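Local coordinates for Phosphoglucosamine/phosphogalactosamine mutase (Sulfolobus tokodaii, PDB 2F7L), which interconverts glucosamine 6-phosphate and glucosamine 1-phosphate, and likewise the galactosamine phosphates, on the way to UDP-N-acetylglucosamine and UDP-N-acetylgalactosamine, at residues M73-A78 with A185-L190; L393-T398 with K449-G454; K280-V285 with V310-K315; D220-T225 with I248-E253. All coordinates share one frame; numbering follows the deposited sequence.

Three of the four contacts each hold together one unit of this phosphohexose mutase, whereas contact 1 spans the first and second domains. Contacts 3 and 4 are buried and similar in kind: each packs a strand of a mixed sheet against a helix or helix start through aliphatic side chains, in domains III and II respectively. Contact 1 is partly buried, joins two helix starts rather than a helix and a strand, and brings a backbone oxygen and a hydroxyl against carbon. Contact 2 is the most peripheral, where two helix ends of the C-terminal domain meet through three side chains; its centre lies about 44 Å from that of contact 1.

Contact 1 (M73-A78 with A185-L190); sequences MAPTPA and ALSTPL
Pro75 and Ser187 face each other where the helices 76-86 and 188-194 begin, each residue in the N-cap position of its own helix. The hydroxyl does the touching: Ser187 OG lies 3.3 Å from Pro75 CG and also borders CD of the same ring. Its chi1 of 62° sets OG between the backbone N and the carbonyl carbon, on the side from which the proline ring comes, and the hydroxyl makes no capping bond to its own helix. The second point of contact belongs to Leu186. With chi1 at -52° and CD1 anti to CA (chi2 175°), the leucine reaches out from its short 3-10 turn and lays that methyl 3.4 Å from Met73 O. The same Leu186 CD1 is 4.1 Å from Met73 CB, the only methionine side-chain atom near it, since CG turns away from the leucine. Val183 adds to the patch, touching both Met73 and Pro75. The pairing joins domain I to domain II beside the metal site: the side chain of Pro75 is about 6 Å from that of Asp243, a probable magnesium ligand by similarity, and the neighbouring Thr76 OG1 is hydrogen-bonded to Asp243 OD1. Thr188 OG1 is bound in turn to His240 NE2. Between the two segments themselves the contact rests on shape, carbon against oxygen and methyl against methylene, while the directional bonds, to Asp243 and His240, come from Thr76 and Thr188, the residues that follow Pro75 and Ser187.

Contact 2 (L393-T398 with K449-G454); sequences LEVYST and KKIVEG
Ile451 sends one methyl between two residues of the opposite helix end. Its CD1 lies 3.9 Å from Val395 CG1, the two side chains reaching toward each other tip to tip. The same methyl, Ile451 CD1, stands 3.9 Å from Tyr396 CE1, at the edge of the ring and in its plane rather than over a face. The isoleucine gets there by an extended chain, with CD1 anti to CA (chi2 178°), which carries the methyl well away from its own helix. Val395 presents CG1 because chi1, at 40°, puts that branch between the backbone N and the carbonyl carbon. Further out, Lys391 and Ile392 of helix 385-396 also touch Ile451. The tyrosine ring is held by Leu444, Glu447 and Leu448 of helix 438-452, and packs edge-to-face with Phe418. Beneath the pair runs the antiparallel sheet of the C-terminal domain: Tyr396 rests on Ile411, Leu393 on Val409 and Val452 on Val377, so both helices lie on one layer of strands in the TBP-like arrangement of this domain. Charged groups keep to the helix surface, as in the salt bridge of Lys450 with Glu447. Far from the annotated sites, the two helix ends thus meet through dispersion between one buried methyl, a valine branch and an aromatic edge, with no hydrogen bond between the segments to fix their relative direction.

Contact 3 (K280-V285 with V310-K315); sequences KIVTAV and VDIAHK
Helix segment 310-315 passes Val282 and Ala284 nearly antiparallel to strand 280-284, the axes inclined at 164° and 8.7 Å apart at their closest. Val282 turns its side chain toward the helix and meets Lys315 most closely. The lysine, with CG anti to the backbone N (chi1 -170°) and an extended chain as far as CE, crosses the valine obliquely, its CD 3.6 Å from Val282 CG1 and its CG 4.1 Å from Val282 CG2. At chi4 the chain bends, and NZ goes on to a salt bridge with Glu319. One helical turn earlier, Ile312 CG2 approaches Val282 CG1 at 4.3 Å. The other arm of Ile312 reaches further up the strand, bringing CD1 4.4 Å from Ala284 CB. This is alpha/beta/alpha architecture: helix 309-318 links the parallel strands 301-305 and 323-326 and, in doing so, packs over the strand 280-284 that lies between them. With an alanine here, Lys315's aliphatic lid over the methyls of Val282 would be gone, and Glu319 would probably be left without its salt-bridge mate. Ile312 also touches Glu326 on the adjacent strand 323-326 and Met332 on the edge strand 329-332. Thr283 points away from the helix, its OG1 hydrogen-bonded to Phe325 O and Ser287 OG.

Contact 4 (D220-T225 with I248-E253); sequences DSLKET and IFIDSE
Asp251 OD2, in the residue after the Ile250 that meets Leu222 and Thr225, is gripped by two groups, a salt bridge from Arg255 NE and a hydrogen bond from Gln257 NE2. Ile250 itself faces the other segment, with CG1 anti to the carbonyl carbon (chi1 -54°), and its CD1 lies 3.7 Å from Thr225 OG1, the two side chains crossing at about a right angle. That hydroxyl also gives a weak bond to Leu222 O. Leu222 supplies the rest of the packing through a single methyl: CD1 is 4.3 Å from Ile250 CD1 and also meets the CG1 and CD1 arm of Ile248, whose chain it crosses at a slant. At the exposed end, Lys223 NZ bridges to Asp220 OD2 at 2.8 Å from above the carboxylate plane, joining residues of the same turn. Strand 248-251 is an outermost strand of the four-stranded sheet of domain II, antiparallel to 236-239; the CB of Phe249 is directed away from this contact, and its side chain touches Leu236 and Val238. Leu222 reaches beyond the edge strand to Ala239 of 236-239 and, with Thr225 of helix 223-231, to Asp178 at the end of 174-178.

Contact 1 (M73-A78 with A185-L190)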
loop_
_atom_site.group_PDB
_atom_site.type_symbol
_atom_site.label_atom_id
_atom_site.label_comp_id
_atom_site.label_asym_id
_atom_site.label_seq_id
_atom_site.Cartn_x
_atom_site.Cartn_y
_atom_site.Cartn_z
ATOM N N MET A 73 -1.156 -5.247 -18.165
ATOM C CA MET A 73 -0.337 -4.739 -17.064
ATOM C C MET A 73 -0.755 -3.366 -16.537
ATOM O O MET A 73 -0.931 -2.428 -17.313
ATOM C CB MET A 73 1.125 -4.648 -17.478
ATOM C CG MET A 73 1.786 -5.957 -17.752
ATOM S SD MET A 73 3.554 -5.688 -18.025
ATOM C CE MET A 73 3.504 -5.478 -19.872
ATOM N N ALA A 74 -0.884 -3.233 -15.219
ATOM C CA ALA A 74 -1.261 -1.943 -14.674
ATOM C C ALA A 74 -1.067 -1.866 -13.181
ATOM O O ALA A 74 -0.887 -2.878 -12.528
ATOM C CB ALA A 74 -2.724 -1.655 -15.006
ATOM N N PRO A 75 -1.028 -0.651 -12.631
ATOM C CA PRO A 75 -0.876 -0.549 -11.182
ATOM C C PRO A 75 -2.140 -1.207 -10.582
ATOM O O PRO A 75 -3.201 -1.238 -11.232
ATOM C CB PRO A 75 -0.850 0.965 -10.956
ATOM C CG PRO A 75 -0.135 1.448 -12.124
ATOM C CD PRO A 75 -0.701 0.635 -13.276
ATOM N N THR A 76 -2.032 -1.742 -9.365
ATOM C CA THR A 76 -3.196 -2.367 -8.723
ATOM C C THR A 76 -4.304 -1.336 -8.485
ATOM O O THR A 76 -5.472 -1.625 -8.737
ATOM C CB THR A 76 -2.803 -3.086 -7.405
ATOM O OG1 THR A 76 -1.940 -4.183 -7.721
ATOM C CG2 THR A 76 -4.020 -3.630 -6.692
ATOM N N PRO A 77 -3.950 -0.126 -8.008
ATOM C CA PRO A 77 -4.971 0.903 -7.781
ATOM C C PRO A 77 -5.748 1.107 -9.102
ATOM O O PRO A 77 -6.967 1.352 -9.087
ATOM C CB PRO A 77 -4.158 2.160 -7.446
ATOM C CG PRO A 77 -2.844 1.675 -7.025
ATOM C CD PRO A 77 -2.597 0.435 -7.841
ATOM N N ALA A 78 -5.026 1.027 -10.224
ATOM C CA ALA A 78 -5.611 1.178 -11.555
ATOM C C ALA A 78 -6.609 0.062 -11.888
ATOM O O ALA A 78 -7.730 0.329 -12.334
ATOM C CB ALA A 78 -4.516 1.205 -12.603
ATOM N N ALA A 185 5.369 2.772 -14.154
ATOM C CA ALA A 185 5.874 3.612 -15.234
ATOM C C ALA A 185 4.821 3.820 -16.336
ATOM O O ALA A 185 4.979 4.684 -17.192
ATOM C CB ALA A 185 7.138 2.981 -15.833
ATOM N N LEU A 186 3.753 3.031 -16.321
ATOM C CA LEU A 186 2.717 3.138 -17.344
ATOM C C LEU A 186 1.686 4.186 -16.986
ATOM O O LEU A 186 0.800 4.478 -17.791
ATOM C CB LEU A 186 1.970 1.810 -17.529
ATOM C CG LEU A 186 2.799 0.563 -17.777
ATOM C CD1 LEU A 186 1.914 -0.678 -17.812
ATOM C CD2 LEU A 186 3.561 0.742 -19.068
ATOM N N SER A 187 1.780 4.749 -15.788
ATOM C CA SER A 187 0.784 5.730 -15.412
ATOM C C SER A 187 1.234 6.983 -14.648
ATOM O O SER A 187 0.770 8.085 -14.942
ATOM C CB SER A 187 -0.342 5.019 -14.653
ATOM O OG SER A 187 0.128 4.436 -13.465
ATOM N N THR A 188 2.116 6.843 -13.664
ATOM C CA THR A 188 2.531 8.032 -12.926
ATOM C C THR A 188 3.098 9.091 -13.884
ATOM O O THR A 188 2.776 10.267 -13.773
ATOM C CB THR A 188 3.545 7.665 -11.783
ATOM O OG1 THR A 188 2.879 6.820 -10.844
ATOM C CG2 THR A 188 4.037 8.912 -11.022
ATOM N N PRO A 189 3.925 8.677 -14.856
ATOM C CA PRO A 189 4.479 9.660 -15.787
ATOM C C PRO A 189 3.384 10.324 -16.627
ATOM O O PRO A 189 3.502 11.476 -17.044
ATOM C CB PRO A 189 5.440 8.823 -16.637
ATOM C CG PRO A 189 5.854 7.776 -15.727
ATOM C CD PRO A 189 4.565 7.376 -15.066
ATOM N N LEU A 190 2.315 9.586 -16.878
ATOM C CA LEU A 190 1.230 10.121 -17.662
ATOM C C LEU A 190 0.541 11.197 -16.854
ATOM O O LEU A 190 0.221 12.260 -17.378
ATOM C CB LEU A 190 0.262 8.998 -18.043
ATOM C CG LEU A 190 0.203 8.477 -19.496
ATOM C CD1 LEU A 190 1.522 8.554 -20.199
ATOM C CD2 LEU A 190 -0.290 7.065 -19.446
#

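Contact 2 (L393-T398 with K449-G454)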
loop_
_atom_site.group_PDB
_atom_site.type_symbol
_atom_site.label_atom_id
_atom_site.label_comp_id
_atom_site.label_asym_id
_atom_site.label_seq_id
_atom_site.Cartn_x
_atom_site.Cartn_y
_atom_site.Cartn_z
ATOM N N LEU A 393 3.303 -2.918 29.191
ATOM C CA LEU A 393 2.091 -2.168 29.400
ATOM C C LEU A 393 2.067 -1.644 30.829
ATOM O O LEU A 393 2.006 -0.433 31.060
ATOM C CB LEU A 393 0.894 -3.067 29.136
ATOM C CG LEU A 393 -0.328 -2.415 28.506
ATOM C CD1 LEU A 393 0.058 -1.119 27.794
ATOM C CD2 LEU A 393 -0.967 -3.425 27.554
ATOM N N GLU A 394 2.151 -2.555 31.792
ATOM C CA GLU A 394 2.117 -2.157 33.189
ATOM C C GLU A 394 3.412 -1.555 33.700
ATOM O O GLU A 394 3.644 -1.506 34.902
ATOM C CB GLU A 394 1.712 -3.332 34.079
ATOM C CG GLU A 394 2.779 -4.396 34.251
ATOM C CD GLU A 394 2.262 -5.593 35.038
ATOM O OE1 GLU A 394 1.792 -5.382 36.184
ATOM O OE2 GLU A 394 2.325 -6.735 34.515
ATOM N N VAL A 395 4.262 -1.111 32.790
ATOM C CA VAL A 395 5.490 -0.463 33.203
ATOM C C VAL A 395 5.609 0.846 32.453
ATOM O O VAL A 395 6.253 1.778 32.927
ATOM C CB VAL A 395 6.769 -1.344 32.972
ATOM C CG1 VAL A 395 6.694 -2.081 31.670
ATOM C CG2 VAL A 395 8.009 -0.471 32.983
ATOM N N TYR A 396 4.976 0.931 31.285
ATOM C CA TYR A 396 5.045 2.173 30.522
ATOM C C TYR A 396 3.751 2.977 30.512
ATOM O O TYR A 396 3.770 4.192 30.279
ATOM C CB TYR A 396 5.548 1.920 29.104
ATOM C CG TYR A 396 7.045 1.734 29.058
ATOM C CD1 TYR A 396 7.617 0.458 29.086
ATOM C CD2 TYR A 396 7.895 2.836 29.029
ATOM C CE1 TYR A 396 9.002 0.288 29.084
ATOM C CE2 TYR A 396 9.277 2.678 29.033
ATOM C CZ TYR A 396 9.824 1.407 29.060
ATOM O OH TYR A 396 11.191 1.267 29.086
ATOM N N SER A 397 2.628 2.309 30.767
ATOM C CA SER A 397 1.378 3.002 30.869
ATOM C C SER A 397 1.514 4.035 32.000
ATOM O O SER A 397 2.399 3.917 32.851
ATOM C CB SER A 397 0.226 2.048 31.173
ATOM O OG SER A 397 -0.846 2.740 31.783
ATOM N N THR A 398 0.648 5.033 32.021
ATOM C CA THR A 398 0.746 6.069 32.987
ATOM C C THR A 398 -0.310 7.100 32.587
ATOM O O THR A 398 -0.424 7.386 31.397
ATOM C CB THR A 398 2.122 6.764 32.959
ATOM O OG1 THR A 398 1.982 8.114 33.402
ATOM C CG2 THR A 398 2.683 6.755 31.544
ATOM N N LYS A 449 13.783 -3.860 24.582
ATOM C CA LYS A 449 14.503 -5.065 24.151
ATOM C C LYS A 449 14.664 -6.014 25.341
ATOM O O LYS A 449 14.434 -7.216 25.222
ATOM C CB LYS A 449 15.883 -4.684 23.587
ATOM C CG LYS A 449 16.608 -5.762 22.775
ATOM C CD LYS A 449 17.626 -5.083 21.864
ATOM C CE LYS A 449 18.172 -5.976 20.735
ATOM N NZ LYS A 449 19.260 -6.944 21.124
ATOM N N LYS A 450 15.045 -5.459 26.488
ATOM C CA LYS A 450 15.220 -6.251 27.691
ATOM C C LYS A 450 13.945 -6.984 28.031
ATOM O O LYS A 450 13.929 -8.209 28.065
ATOM C CB LYS A 450 15.607 -5.371 28.873
ATOM C CG LYS A 450 17.088 -5.388 29.174
ATOM C CD LYS A 450 17.805 -4.176 28.604
ATOM C CE LYS A 450 17.802 -3.010 29.599
ATOM N NZ LYS A 450 16.423 -2.506 29.886
ATOM N N ILE A 451 12.880 -6.220 28.276
ATOM C CA ILE A 451 11.568 -6.773 28.632
ATOM C C ILE A 451 11.096 -7.843 27.656
ATOM O O ILE A 451 10.546 -8.868 28.062
ATOM C CB ILE A 451 10.477 -5.675 28.670
ATOM C CG1 ILE A 451 10.834 -4.608 29.695
ATOM C CG2 ILE A 451 9.126 -6.291 29.001
ATOM C CD1 ILE A 451 9.830 -3.477 29.759
ATOM N N VAL A 452 11.301 -7.588 26.365
ATOM C CA VAL A 452 10.880 -8.528 25.332
ATOM C C VAL A 452 11.691 -9.788 25.501
ATOM O O VAL A 452 11.203 -10.896 25.291
ATOM C CB VAL A 452 11.092 -7.949 23.906
ATOM C CG1 VAL A 452 10.941 -9.043 22.867
ATOM C CG2 VAL A 452 10.085 -6.830 23.644
ATOM N N GLU A 453 12.939 -9.603 25.905
ATOM C CA GLU A 453 13.828 -10.727 26.120
ATOM C C GLU A 453 13.415 -11.483 27.371
ATOM O O GLU A 453 14.067 -12.444 27.761
ATOM C CB GLU A 453 15.260 -10.221 26.256
ATOM C CG GLU A 453 15.981 -10.055 24.932
ATOM C CD GLU A 453 17.137 -9.083 25.026
ATOM O OE1 GLU A 453 17.820 -9.060 26.074
ATOM O OE2 GLU A 453 17.362 -8.334 24.049
ATOM N N GLY A 454 12.307 -11.062 27.975
ATOM C CA GLY A 454 11.851 -11.694 29.197
ATOM C C GLY A 454 12.873 -11.252 30.216
ATOM O O GLY A 454 13.091 -11.905 31.237
#

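Contact 3 (K280-V285 with V310-K315)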
loop_
_atom_site.group_PDB
_atom_site.type_symbol
_atom_site.label_atom_id
_atom_site.label_comp_id
_atom_site.label_asym_id
_atom_site.label_seq_id
_atom_site.Cartn_x
_atom_site.Cartn_y
_atom_site.Cartn_z
ATOM N N LYS A 280 -10.975 13.767 10.031
ATOM C CA LYS A 280 -10.664 12.524 10.692
ATOM C C LYS A 280 -10.042 11.584 9.673
ATOM O O LYS A 280 -10.577 11.410 8.574
ATOM C CB LYS A 280 -11.945 11.910 11.211
ATOM C CG LYS A 280 -11.775 10.549 11.829
ATOM C CD LYS A 280 -13.095 9.799 11.832
ATOM C CE LYS A 280 -14.275 10.760 11.780
ATOM N NZ LYS A 280 -14.119 11.878 12.770
ATOM N N ILE A 281 -8.925 10.971 10.054
ATOM C CA ILE A 281 -8.221 10.051 9.190
ATOM C C ILE A 281 -7.893 8.771 9.951
ATOM O O ILE A 281 -7.936 8.752 11.177
ATOM C CB ILE A 281 -6.935 10.715 8.644
ATOM C CG1 ILE A 281 -5.943 10.992 9.780
ATOM C CG2 ILE A 281 -7.301 12.031 7.935
ATOM C CD1 ILE A 281 -5.137 9.806 10.212
ATOM N N VAL A 282 -7.586 7.703 9.215
ATOM C CA VAL A 282 -7.248 6.399 9.790
ATOM C C VAL A 282 -5.784 6.117 9.496
ATOM O O VAL A 282 -5.268 6.521 8.463
ATOM C CB VAL A 282 -8.078 5.273 9.128
ATOM C CG1 VAL A 282 -7.708 3.914 9.702
ATOM C CG2 VAL A 282 -9.550 5.540 9.319
ATOM N N THR A 283 -5.096 5.449 10.409
ATOM C CA THR A 283 -3.702 5.071 10.164
ATOM C C THR A 283 -3.292 3.940 11.100
ATOM O O THR A 283 -3.904 3.732 12.152
ATOM C CB THR A 283 -2.721 6.253 10.311
ATOM O OG1 THR A 283 -1.563 5.985 9.511
ATOM C CG2 THR A 283 -2.283 6.427 11.755
ATOM N N ALA A 284 -2.274 3.190 10.709
ATOM C CA ALA A 284 -1.832 2.078 11.531
ATOM C C ALA A 284 -0.855 2.504 12.626
ATOM O O ALA A 284 -0.084 3.470 12.495
ATOM C CB ALA A 284 -1.216 0.995 10.661
ATOM N N VAL A 285 -0.913 1.753 13.717
ATOM C CA VAL A 285 -0.070 1.980 14.880
ATOM C C VAL A 285 1.417 1.991 14.545
ATOM O O VAL A 285 2.239 2.279 15.401
ATOM C CB VAL A 285 -0.360 0.912 15.954
ATOM C CG1 VAL A 285 -1.707 1.204 16.625
ATOM C CG2 VAL A 285 -0.381 -0.475 15.310
ATOM N N VAL A 310 -5.466 -3.339 3.337
ATOM C CA VAL A 310 -6.810 -3.760 2.963
ATOM C C VAL A 310 -7.771 -3.326 4.078
ATOM O O VAL A 310 -8.779 -2.657 3.824
ATOM C CB VAL A 310 -6.905 -5.306 2.795
ATOM C CG1 VAL A 310 -8.285 -5.688 2.291
ATOM C CG2 VAL A 310 -5.815 -5.813 1.854
ATOM N N ASP A 311 -7.443 -3.707 5.313
ATOM C CA ASP A 311 -8.257 -3.367 6.471
ATOM C C ASP A 311 -8.504 -1.868 6.534
ATOM O O ASP A 311 -9.631 -1.423 6.727
ATOM C CB ASP A 311 -7.555 -3.829 7.743
ATOM C CG ASP A 311 -7.770 -5.312 8.033
ATOM O OD1 ASP A 311 -6.827 -5.949 8.585
ATOM O OD2 ASP A 311 -8.880 -5.823 7.726
ATOM N N ILE A 312 -7.444 -1.088 6.384
ATOM C CA ILE A 312 -7.555 0.358 6.418
ATOM C C ILE A 312 -8.549 0.828 5.364
ATOM O O ILE A 312 -9.459 1.602 5.658
ATOM C CB ILE A 312 -6.178 1.024 6.151
ATOM C CG1 ILE A 312 -5.252 0.775 7.341
ATOM C CG2 ILE A 312 -6.343 2.521 5.831
ATOM C CD1 ILE A 312 -3.853 1.322 7.140
ATOM N N ALA A 313 -8.372 0.363 4.131
ATOM C CA ALA A 313 -9.260 0.764 3.047
ATOM C C ALA A 313 -10.693 0.600 3.517
ATOM O O ALA A 313 -11.504 1.503 3.354
ATOM C CB ALA A 313 -8.991 -0.070 1.790
ATOM N N HIS A 314 -10.998 -0.539 4.124
ATOM C CA HIS A 314 -12.347 -0.776 4.634
ATOM C C HIS A 314 -12.720 0.170 5.799
ATOM O O HIS A 314 -13.791 0.763 5.798
ATOM C CB HIS A 314 -12.497 -2.242 5.051
ATOM C CG HIS A 314 -12.665 -3.183 3.895
ATOM N ND1 HIS A 314 -13.714 -3.092 3.003
ATOM C CD2 HIS A 314 -11.930 -4.252 3.498
ATOM C CE1 HIS A 314 -13.619 -4.063 2.111
ATOM N NE2 HIS A 314 -12.547 -4.782 2.390
ATOM N N LYS A 315 -11.839 0.325 6.782
ATOM C CA LYS A 315 -12.124 1.222 7.891
ATOM C C LYS A 315 -12.357 2.646 7.385
ATOM O O LYS A 315 -13.259 3.328 7.841
ATOM C CB LYS A 315 -10.976 1.212 8.909
ATOM C CG LYS A 315 -11.298 1.926 10.217
ATOM C CD LYS A 315 -10.168 1.833 11.220
ATOM C CE LYS A 315 -10.364 2.795 12.386
ATOM N NZ LYS A 315 -11.616 2.531 13.149
#

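Contact 4 (D220-T225 with I248-E253)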
loop_
_atom_site.group_PDB
_atom_site.type_symbol
_atom_site.label_atom_id
_atom_site.label_comp_id
_atom_site.label_asym_id
_atom_site.label_seq_id
_atom_site.Cartn_x
_atom_site.Cartn_y
_atom_site.Cartn_z
ATOM N N ASP A 220 16.836 2.524 2.178
ATOM C CA ASP A 220 17.981 1.833 1.613
ATOM C C ASP A 220 17.908 1.615 0.106
ATOM O O ASP A 220 18.908 1.783 -0.589
ATOM C CB ASP A 220 18.193 0.497 2.308
ATOM C CG ASP A 220 19.653 0.103 2.331
ATOM O OD1 ASP A 220 20.089 -0.763 1.521
ATOM O OD2 ASP A 220 20.375 0.703 3.162
ATOM N N SER A 221 16.732 1.243 -0.401
ATOM C CA SER A 221 16.578 0.998 -1.829
ATOM C C SER A 221 16.561 2.295 -2.610
ATOM O O SER A 221 16.945 2.323 -3.778
ATOM C CB SER A 221 15.295 0.215 -2.105
ATOM O OG SER A 221 14.154 0.910 -1.639
ATOM N N LEU A 222 16.113 3.368 -1.969
ATOM C CA LEU A 222 16.047 4.643 -2.645
ATOM C C LEU A 222 17.383 5.333 -2.570
ATOM O O LEU A 222 17.617 6.323 -3.262
ATOM C CB LEU A 222 14.970 5.524 -2.027
ATOM C CG LEU A 222 13.578 4.907 -2.150
ATOM C CD1 LEU A 222 12.537 5.880 -1.653
ATOM C CD2 LEU A 222 13.309 4.535 -3.599
ATOM N N LYS A 223 18.265 4.796 -1.734
ATOM C CA LYS A 223 19.602 5.354 -1.555
ATOM C C LYS A 223 20.126 6.074 -2.806
ATOM O O LYS A 223 20.370 7.275 -2.781
ATOM C CB LYS A 223 20.589 4.239 -1.164
ATOM C CG LYS A 223 21.432 4.518 0.076
ATOM C CD LYS A 223 20.534 4.873 1.278
ATOM C CE LYS A 223 21.237 4.706 2.656
ATOM N NZ LYS A 223 21.564 3.267 2.942
ATOM N N GLU A 224 20.275 5.343 -3.904
ATOM C CA GLU A 224 20.811 5.926 -5.124
ATOM C C GLU A 224 19.896 6.867 -5.885
ATOM O O GLU A 224 20.375 7.836 -6.483
ATOM C CB GLU A 224 21.269 4.838 -6.077
ATOM C CG GLU A 224 22.278 3.892 -5.521
ATOM C CD GLU A 224 22.588 2.820 -6.520
ATOM O OE1 GLU A 224 21.626 2.142 -6.956
ATOM O OE2 GLU A 224 23.778 2.661 -6.895
ATOM N N THR A 225 18.591 6.612 -5.898
ATOM C CA THR A 225 17.765 7.533 -6.647
ATOM C C THR A 225 17.732 8.862 -5.884
ATOM O O THR A 225 17.714 9.931 -6.497
ATOM C CB THR A 225 16.340 6.954 -6.944
ATOM O OG1 THR A 225 15.492 7.141 -5.814
ATOM C CG2 THR A 225 16.422 5.465 -7.293
ATOM N N ILE A 248 6.456 6.793 -1.871
ATOM C CA ILE A 248 7.224 7.524 -0.881
ATOM C C ILE A 248 8.009 8.586 -1.649
ATOM O O ILE A 248 8.596 8.309 -2.697
ATOM C CB ILE A 248 8.160 6.625 -0.014
ATOM C CG1 ILE A 248 9.013 5.745 -0.889
ATOM C CG2 ILE A 248 7.340 5.781 0.970
ATOM C CD1 ILE A 248 9.912 4.880 -0.074
ATOM N N PHE A 249 7.963 9.816 -1.138
ATOM C CA PHE A 249 8.602 10.963 -1.778
ATOM C C PHE A 249 10.011 11.320 -1.353
ATOM O O PHE A 249 10.494 10.914 -0.292
ATOM C CB PHE A 249 7.722 12.209 -1.612
ATOM C CG PHE A 249 6.333 12.055 -2.182
ATOM C CD1 PHE A 249 5.339 11.402 -1.460
ATOM C CD2 PHE A 249 6.023 12.562 -3.448
ATOM C CE1 PHE A 249 4.049 11.258 -1.979
ATOM C CE2 PHE A 249 4.729 12.420 -3.984
ATOM C CZ PHE A 249 3.738 11.766 -3.246
ATOM N N ILE A 250 10.657 12.101 -2.210
ATOM C CA ILE A 250 12.021 12.569 -1.983
ATOM C C ILE A 250 11.994 14.048 -2.336
ATOM O O ILE A 250 11.771 14.389 -3.492
ATOM C CB ILE A 250 13.007 11.829 -2.905
ATOM C CG1 ILE A 250 12.832 10.317 -2.728
ATOM C CG2 ILE A 250 14.432 12.220 -2.571
ATOM C CD1 ILE A 250 13.692 9.490 -3.665
ATOM N N ASP A 251 12.201 14.922 -1.351
ATOM C CA ASP A 251 12.157 16.368 -1.593
ATOM C C ASP A 251 13.378 16.970 -2.287
ATOM O O ASP A 251 14.372 16.285 -2.562
ATOM C CB ASP A 251 11.923 17.119 -0.293
ATOM C CG ASP A 251 13.083 16.975 0.675
ATOM O OD1 ASP A 251 14.226 16.730 0.207
ATOM O OD2 ASP A 251 12.847 17.119 1.904
ATOM N N SER A 252 13.284 18.269 -2.560
ATOM C CA SER A 252 14.335 19.032 -3.240
ATOM C C SER A 252 15.741 18.853 -2.668
ATOM O O SER A 252 16.722 18.979 -3.392
ATOM C CB SER A 252 13.957 20.506 -3.234
ATOM O OG SER A 252 13.034 20.770 -2.183
ATOM N N GLU A 253 15.834 18.558 -1.372
ATOM C CA GLU A 253 17.125 18.350 -0.718
ATOM C C GLU A 253 17.723 17.007 -1.081
ATOM O O GLU A 253 18.902 16.760 -0.844
ATOM C CB GLU A 253 16.982 18.428 0.804
ATOM C CG GLU A 253 16.420 19.738 1.318
ATOM C CD GLU A 253 17.243 20.954 0.899
ATOM O OE1 GLU A 253 18.030 20.851 -0.078
ATOM O OE2 GLU A 253 17.083 22.023 1.549
#